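Local structure of Lmo2812 protein (Listeria monocytogenes EGD-e, 5ZQA) at residues Q52-V57 against S173-L178; M58-L63 against K169-T174. The protein is a penicillin-binding protein of the S11 peptidase family that probably trims cell-wall peptides as a serine-type D-Ala-D-Ala carboxypeptidase. One frame throughout, in Å; residues are numbered along the deposited sequence.

How the interactions relate
From the N terminus, the chain leaves strand 48-52, turns through 52-57, forms strand 58-59 and reaches Ser62. Just over a hundred residues later it returns through 169-174 and enters helix 175-188. Interaction 2 (58-63 with 169-174) closes the inner loop, and interaction 1 (52-57 with 173-178) closes a wider one around it, so the two closures nest, the segments running roughly antiparallel, and they share Ser173 and Thr174. Val57 packs on Val172, and Leu178 on Ile60 and Leu63, which makes one continuous seam. Together they tie the edge of the five-stranded sheet, the start of helix 175-188 and the approach to the predicted nucleophile.

Interaction 1 (Q52-V57 against S173-L178); sequences QNADKV and STTKDL
One water is gripped by three backbone groups at the meeting of Asn53, Lys56 and Thr175: it donates to Asn53 O and to Lys56 O, and accepts from Thr175 N at 2.9 Å. It thereby joins the type I turn Asn53-Lys56 to the first turn of helix 175-188. Ala54 is the turn residue lying deepest against the helix start. Its CB sits 3.2 Å from Thr175 OG1, a hydroxyl that bonds to Tyr41 OH on the neighbouring strand 37-42 and whose link to Ala54 O is weak at best. Thr174 presents its carbon side to the turn, CB 3.4 Å from Ala54 O and CG2 3.6 Å from Lys56 O. With OG1 set between its own backbone N and carbonyl carbon (chi1 64°), it turns the hydroxyl to the helix and accepts from Asp177 N at 3.0 Å, nearly straight at 165°. Lys176 lays its aliphatic chain past Ala54 and across Asp55, Lys176 CD 3.4 Å from Asp55 OD1; their charged ends do not meet; the lysine chain bends at its last torsion (chi4 -59°) and NZ forms a salt bridge with Glu51. Further along, Val57 CA makes a CA-H...O contact with Ser173 O. Thr174 is thus a classic helix N-cap, packed against a beta turn that leaves the edge of the antiparallel sheet.

Interaction 2 (M58-L63 against K169-T174); sequences MPIASL and KSAVST
Met58 and Ser173 form an antiparallel hydrogen-bonded pair, with Pro59 and Val172 next to them as a non-hydrogen-bonded pair whose CA atoms are 4.3 Å apart. Met58 N gives to Ser173 O at 2.9 Å, the donor nearly in line with the carbonyl (C=O...N 166°), and Ser173 N answers to Met58 O at 3.0 Å. A third bond, Ile60 N to Ala171 O, carries the pairing past the proline, but here the N-H comes in from above the carbonyl plane, 36° out of it. Ala171 O also takes a water proton, and that water accepts from Ala61 N, so one carbonyl holds two consecutive residues of 58-63, the second through solvent. CA-H...O contacts from Val172 to Met58 O and from Pro59 to Ala171 O fill in between.

Ile60 does most of the side-chain work. Its CG1 branch, swung between the backbone N and carbonyl carbon (chi1 62°), meets Ala171 CB at 3.8 Å, while CG2 reaches Ser173 CB and also packs on Leu178 of helix 175-188. Val172 points away overall, yet its CB lies 3.4 Å from Met58 O and CG1 rests against Pro59 CA. The Met58 chain, bent at chi2 and chi3, leads its end away from 169-174, and the side chain touches Leu253 and Asp254 of strand 246-255. The buried Ser173 hydroxyl is hydrogen-bonded to Thr156 OG1.

Just beyond lies Ser62, the predicted acyl-ester nucleophile of an SxxK-type site; its OG is hydrogen-bonded to Lys65 NZ and Ser122 OG. Chemically, the contact is a short run of backbone hydrogen bonds flanked by aliphatic contacts from Ile60, Ala171 and Val172; because it grips residues 58-61, it probably helps fix the approach to that serine without touching its hydroxyl.

Interaction 1 (Q52-V57 against S173-L178)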
ATOM      1  N   GLN A  52      -4.113  10.014  15.986  1.00 12.08           N
ATOM      2  CA  GLN A  52      -3.212   9.685  17.078  1.00 15.38           C
ATOM      3  C   GLN A  52      -1.796   9.630  16.532  1.00 12.67           C
ATOM      4  O   GLN A  52      -1.502   8.777  15.698  1.00 12.07           O
ATOM      5  CB  GLN A  52      -3.604   8.351  17.712  1.00 16.78           C
ATOM      6  CG  GLN A  52      -2.675   7.873  18.810  1.00 20.31           C
ATOM      7  CD  GLN A  52      -3.062   6.499  19.332  1.00 28.24           C
ATOM      8  OE1 GLN A  52      -4.162   6.001  19.064  1.00 24.30           O
ATOM      9  NE2 GLN A  52      -2.158   5.879  20.086  1.00 32.45           N
ATOM     10  N   ASN A  53      -0.937  10.552  16.967  1.00 12.93           N
ATOM     11  CA  ASN A  53       0.431  10.641  16.447  1.00 12.17           C
ATOM     12  C   ASN A  53       0.447  10.798  14.931  1.00 12.10           C
ATOM     13  O   ASN A  53       1.276  10.203  14.249  1.00 12.17           O
ATOM     14  CB  ASN A  53       1.254   9.408  16.859  1.00 13.71           C
ATOM     15  CG  ASN A  53       1.615   9.415  18.327  1.00 18.46           C
ATOM     16  OD1 ASN A  53       1.732  10.477  18.939  1.00 20.42           O
ATOM     17  ND2 ASN A  53       1.802   8.231  18.899  1.00 23.90           N
ATOM     18  N   ALA A  54      -0.456  11.627  14.415  1.00 11.25           N
ATOM     19  CA  ALA A  54      -0.650  11.758  12.970  1.00 13.53           C
ATOM     20  C   ALA A  54       0.495  12.486  12.268  1.00 13.13           C
ATOM     21  O   ALA A  54       0.599  12.443  11.034  1.00 15.37           O
ATOM     22  CB  ALA A  54      -1.958  12.476  12.697  1.00 14.53           C
ATOM     23  N   ASP A  55       1.326  13.172  13.048  1.00 15.10           N
ATOM     24  CA  ASP A  55       2.467  13.912  12.518  1.00 16.46           C
ATOM     25  C   ASP A  55       3.785  13.184  12.773  1.00 15.76           C
ATOM     26  O   ASP A  55       4.847  13.679  12.393  1.00 18.18           O
ATOM     27  CB  ASP A  55       2.539  15.320  13.130  1.00 22.63           C
ATOM     28  CG  ASP A  55       1.315  16.159  12.824  1.00 26.17           C
ATOM     29  OD1 ASP A  55       1.179  16.628  11.671  1.00 30.18           O
ATOM     30  OD2 ASP A  55       0.497  16.369  13.747  1.00 30.56           O
ATOM     31  N   LYS A  56       3.720  12.022  13.421  1.00 14.48           N
ATOM     32  CA  LYS A  56       4.912  11.269  13.777  1.00 14.85           C
ATOM     33  C   LYS A  56       5.492  10.525  12.572  1.00 14.27           C
ATOM     34  O   LYS A  56       4.780   9.823  11.853  1.00 11.84           O
ATOM     35  CB  LYS A  56       4.603  10.278  14.901  1.00 14.58           C
ATOM     36  CG  LYS A  56       5.808   9.441  15.322  1.00 15.89           C
ATOM     37  CD  LYS A  56       5.528   8.597  16.551  1.00 18.47           C
ATOM     38  CE  LYS A  56       6.779   7.827  16.959  1.00 27.24           C
ATOM     39  NZ  LYS A  56       6.530   6.879  18.074  1.00 32.09           N
ATOM     40  N   VAL A  57       6.789  10.680  12.350  1.00 11.13           N
ATOM     41  CA  VAL A  57       7.459   9.964  11.267  1.00 11.15           C
ATOM     42  C   VAL A  57       7.628   8.483  11.623  1.00 13.26           C
ATOM     43  O   VAL A  57       8.200   8.137  12.662  1.00 14.45           O
ATOM     44  CB  VAL A  57       8.819  10.593  10.952  1.00 10.86           C
ATOM     45  CG1 VAL A  57       9.538   9.811   9.853  1.00 15.89           C
ATOM     46  CG2 VAL A  57       8.630  12.047  10.537  1.00 13.34           C
ATOM     47  N   SER A 173       6.972   7.815   6.519  1.00  8.57           N
ATOM     48  CA  SER A 173       5.911   8.771   6.213  1.00  8.80           C
ATOM     49  C   SER A 173       5.131   9.066   7.499  1.00 10.54           C
ATOM     50  O   SER A 173       5.576   8.709   8.590  1.00 10.72           O
ATOM     51  CB  SER A 173       4.999   8.217   5.106  1.00 10.24           C
ATOM     52  OG  SER A 173       4.131   9.212   4.590  1.00 11.27           O
ATOM     53  N   THR A 174       3.984   9.723   7.361  1.00  9.17           N
ATOM     54  CA  THR A 174       3.084  10.029   8.477  1.00  8.79           C
ATOM     55  C   THR A 174       1.683   9.591   8.100  1.00  9.28           C
ATOM     56  O   THR A 174       1.415   9.395   6.912  1.00  8.72           O
ATOM     57  CB  THR A 174       3.040  11.524   8.791  1.00  9.34           C
ATOM     58  OG1 THR A 174       2.493  12.221   7.663  1.00 11.77           O
ATOM     59  CG2 THR A 174       4.444  12.067   9.076  1.00 11.36           C
ATOM     60  N   THR A 175       0.768   9.473   9.064  1.00  7.53           N
ATOM     61  CA  THR A 175      -0.595   9.117   8.674  1.00  9.12           C
ATOM     62  C   THR A 175      -1.190  10.178   7.761  1.00  8.65           C
ATOM     63  O   THR A 175      -1.961   9.856   6.858  1.00  9.46           O
ATOM     64  CB  THR A 175      -1.570   8.919   9.856  1.00 10.22           C
ATOM     65  OG1 THR A 175      -1.843  10.169  10.494  1.00 12.44           O
ATOM     66  CG2 THR A 175      -1.030   7.912  10.850  1.00 11.59           C
ATOM     67  N   LYS A 176      -0.836  11.441   7.989  1.00  8.21           N
ATOM     68  CA  LYS A 176      -1.339  12.519   7.148  1.00  9.85           C
ATOM     69  C   LYS A 176      -0.873  12.355   5.694  1.00  9.27           C
ATOM     70  O   LYS A 176      -1.672  12.469   4.763  1.00  9.70           O
ATOM     71  CB  LYS A 176      -0.915  13.879   7.710  1.00 11.77           C
ATOM     72  CG  LYS A 176      -1.640  14.269   8.986  1.00 15.93           C
ATOM     73  CD  LYS A 176      -1.222  15.667   9.426  1.00 23.54           C
ATOM     74  CE  LYS A 176      -2.149  16.198  10.509  1.00 24.70           C
ATOM     75  NZ  LYS A 176      -3.574  16.271  10.054  1.00 27.72           N
ATOM     76  N   ASP A 177       0.411  12.074   5.493  1.00  8.21           N
ATOM     77  CA  ASP A 177       0.921  11.903   4.134  1.00 10.42           C
ATOM     78  C   ASP A 177       0.386  10.623   3.479  1.00  8.13           C
ATOM     79  O   ASP A 177       0.104  10.605   2.275  1.00  9.02           O
ATOM     80  CB  ASP A 177       2.444  11.885   4.145  1.00 10.32           C
ATOM     81  CG  ASP A 177       3.054  13.272   4.115  1.00 13.13           C
ATOM     82  OD1 ASP A 177       2.369  14.255   3.754  1.00 15.10           O
ATOM     83  OD2 ASP A 177       4.254  13.367   4.429  1.00 14.16           O
ATOM     84  N   LEU A 178       0.237   9.559   4.268  1.00  8.07           N
ATOM     85  CA  LEU A 178      -0.297   8.312   3.730  1.00  7.45           C
ATOM     86  C   LEU A 178      -1.766   8.472   3.306  1.00  8.36           C
ATOM     87  O   LEU A 178      -2.186   7.888   2.302  1.00  9.95           O
ATOM     88  CB  LEU A 178      -0.127   7.178   4.750  1.00  7.70           C
ATOM     89  CG  LEU A 178       1.323   6.742   4.961  1.00  7.29           C
ATOM     90  CD1 LEU A 178       1.397   5.823   6.156  1.00  8.35           C
ATOM     91  CD2 LEU A 178       1.892   6.068   3.710  1.00  9.75           C
TER
HETATM   92  O   HOH W   1       2.064   9.371  11.676  1.00 10.88           O

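Interaction 2 (M58-L63 against K169-T174)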
ATOM      1  N   MET A  58       7.119   7.619  10.750  1.00 10.18           N
ATOM      2  CA  MET A  58       7.047   6.180  10.990  1.00 10.78           C
ATOM      3  C   MET A  58       7.552   5.395   9.794  1.00 10.26           C
ATOM      4  O   MET A  58       7.304   5.786   8.658  1.00  9.78           O
ATOM      5  CB  MET A  58       5.599   5.750  11.266  1.00 13.08           C
ATOM      6  CG  MET A  58       4.924   6.463  12.415  1.00 13.82           C
ATOM      7  SD  MET A  58       5.525   5.866  14.003  1.00 15.63           S
ATOM      8  CE  MET A  58       4.629   4.310  14.131  1.00 14.37           C
ATOM      9  N   PRO A  59       8.236   4.265  10.034  1.00  8.82           N
ATOM     10  CA  PRO A  59       8.551   3.340   8.936  1.00 10.31           C
ATOM     11  C   PRO A  59       7.279   2.768   8.324  1.00 10.35           C
ATOM     12  O   PRO A  59       6.338   2.407   9.046  1.00 10.49           O
ATOM     13  CB  PRO A  59       9.363   2.230   9.616  1.00 13.39           C
ATOM     14  CG  PRO A  59       9.781   2.787  10.928  1.00 16.93           C
ATOM     15  CD  PRO A  59       8.739   3.783  11.332  1.00 13.80           C
ATOM     16  N   ILE A  60       7.237   2.680   7.000  1.00  8.20           N
ATOM     17  CA  ILE A  60       6.007   2.252   6.337  1.00  9.83           C
ATOM     18  C   ILE A  60       6.125   0.976   5.515  1.00  9.72           C
ATOM     19  O   ILE A  60       5.101   0.448   5.072  1.00  9.97           O
ATOM     20  CB  ILE A  60       5.445   3.356   5.416  1.00  9.56           C
ATOM     21  CG1 ILE A  60       6.434   3.689   4.282  1.00  9.21           C
ATOM     22  CG2 ILE A  60       5.054   4.579   6.251  1.00 10.11           C
ATOM     23  CD1 ILE A  60       5.823   4.563   3.169  1.00  9.37           C
ATOM     24  N   ALA A  61       7.349   0.492   5.307  1.00  9.51           N
ATOM     25  CA  ALA A  61       7.576  -0.814   4.678  1.00  9.50           C
ATOM     26  C   ALA A  61       6.787  -0.975   3.366  1.00  9.61           C
ATOM     27  O   ALA A  61       6.841  -0.096   2.508  1.00  9.24           O
ATOM     28  CB  ALA A  61       7.233  -1.922   5.667  1.00 11.41           C
ATOM     29  N   SER A  62       6.042  -2.068   3.222  1.00  9.96           N
ATOM     30  CA  SER A  62       5.326  -2.346   1.971  1.00  8.25           C
ATOM     31  C   SER A  62       4.199  -1.369   1.627  1.00  8.64           C
ATOM     32  O   SER A  62       3.636  -1.447   0.532  1.00  8.43           O
ATOM     33  CB  SER A  62       4.751  -3.764   1.994  1.00 11.43           C
ATOM     34  OG  SER A  62       5.776  -4.720   1.742  1.00 14.97           O
ATOM     35  N   LEU A  63       3.862  -0.453   2.526  1.00  7.20           N
ATOM     36  CA  LEU A  63       2.892   0.577   2.137  1.00  8.15           C
ATOM     37  C   LEU A  63       3.489   1.390   0.990  1.00  7.67           C
ATOM     38  O   LEU A  63       2.757   2.007   0.212  1.00  9.33           O
ATOM     39  CB  LEU A  63       2.504   1.478   3.312  1.00  8.32           C
ATOM     40  CG  LEU A  63       1.867   0.765   4.520  1.00  6.97           C
ATOM     41  CD1 LEU A  63       1.523   1.775   5.606  1.00  9.55           C
ATOM     42  CD2 LEU A  63       0.633  -0.023   4.099  1.00 10.90           C
ATOM     43  N   LYS A 169      18.652   2.531   5.230  1.00 18.17           N
ATOM     44  CA  LYS A 169      17.654   3.589   5.091  1.00 18.07           C
ATOM     45  C   LYS A 169      16.262   2.993   4.920  1.00 13.20           C
ATOM     46  O   LYS A 169      16.080   2.062   4.136  1.00 13.32           O
ATOM     47  CB  LYS A 169      18.011   4.490   3.915  1.00 19.73           C
ATOM     48  CG  LYS A 169      19.276   5.305   4.170  1.00 26.85           C
ATOM     49  CD  LYS A 169      20.145   5.398   2.934  1.00 28.14           C
ATOM     50  CE  LYS A 169      21.607   5.169   3.301  1.00 29.53           C
ATOM     51  NZ  LYS A 169      22.508   5.052   2.117  1.00 34.25           N
ATOM     52  N   SER A 170      15.305   3.515   5.685  1.00 13.27           N
ATOM     53  CA  SER A 170      13.923   3.029   5.664  1.00 11.56           C
ATOM     54  C   SER A 170      12.983   4.012   5.000  1.00 11.91           C
ATOM     55  O   SER A 170      13.119   5.227   5.160  1.00 12.46           O
ATOM     56  CB  SER A 170      13.407   2.754   7.082  1.00 16.15           C
ATOM     57  OG  SER A 170      14.106   1.694   7.705  1.00 21.09           O
ATOM     58  N   ALA A 171      12.006   3.474   4.275  1.00  9.89           N
ATOM     59  CA  ALA A 171      10.879   4.271   3.811  1.00  9.60           C
ATOM     60  C   ALA A 171      10.079   4.766   5.011  1.00  8.39           C
ATOM     61  O   ALA A 171       9.726   3.970   5.882  1.00 10.33           O
ATOM     62  CB  ALA A 171       9.999   3.452   2.895  1.00 11.00           C
ATOM     63  N   VAL A 172       9.799   6.063   5.053  1.00  9.75           N
ATOM     64  CA  VAL A 172       9.047   6.630   6.171  1.00  9.11           C
ATOM     65  C   VAL A 172       7.993   7.618   5.687  1.00  8.57           C
ATOM     66  O   VAL A 172       8.110   8.200   4.600  1.00  9.33           O
ATOM     67  CB  VAL A 172       9.962   7.355   7.200  1.00  8.51           C
ATOM     68  CG1 VAL A 172      10.932   6.367   7.869  1.00  9.82           C
ATOM     69  CG2 VAL A 172      10.709   8.512   6.558  1.00 11.68           C
ATOM     70  N   SER A 173       6.972   7.815   6.519  1.00  8.57           N
ATOM     71  CA  SER A 173       5.911   8.771   6.213  1.00  8.80           C
ATOM     72  C   SER A 173       5.131   9.066   7.499  1.00 10.54           C
ATOM     73  O   SER A 173       5.576   8.709   8.590  1.00 10.72           O
ATOM     74  CB  SER A 173       4.999   8.217   5.106  1.00 10.24           C
ATOM     75  OG  SER A 173       4.131   9.212   4.590  1.00 11.27           O
ATOM     76  N   THR A 174       3.984   9.723   7.361  1.00  9.17           N
ATOM     77  CA  THR A 174       3.084  10.029   8.477  1.00  8.79           C
ATOM     78  C   THR A 174       1.683   9.591   8.100  1.00  9.28           C
ATOM     79  O   THR A 174       1.415   9.395   6.912  1.00  8.72           O
ATOM     80  CB  THR A 174       3.040  11.524   8.791  1.00  9.34           C
ATOM     81  OG1 THR A 174       2.493  12.221   7.663  1.00 11.77           O
ATOM     82  CG2 THR A 174       4.444  12.067   9.076  1.00 11.36           C
TER
HETATM   83  O   HOH W   2      10.039   1.075   6.275  1.00 12.13           O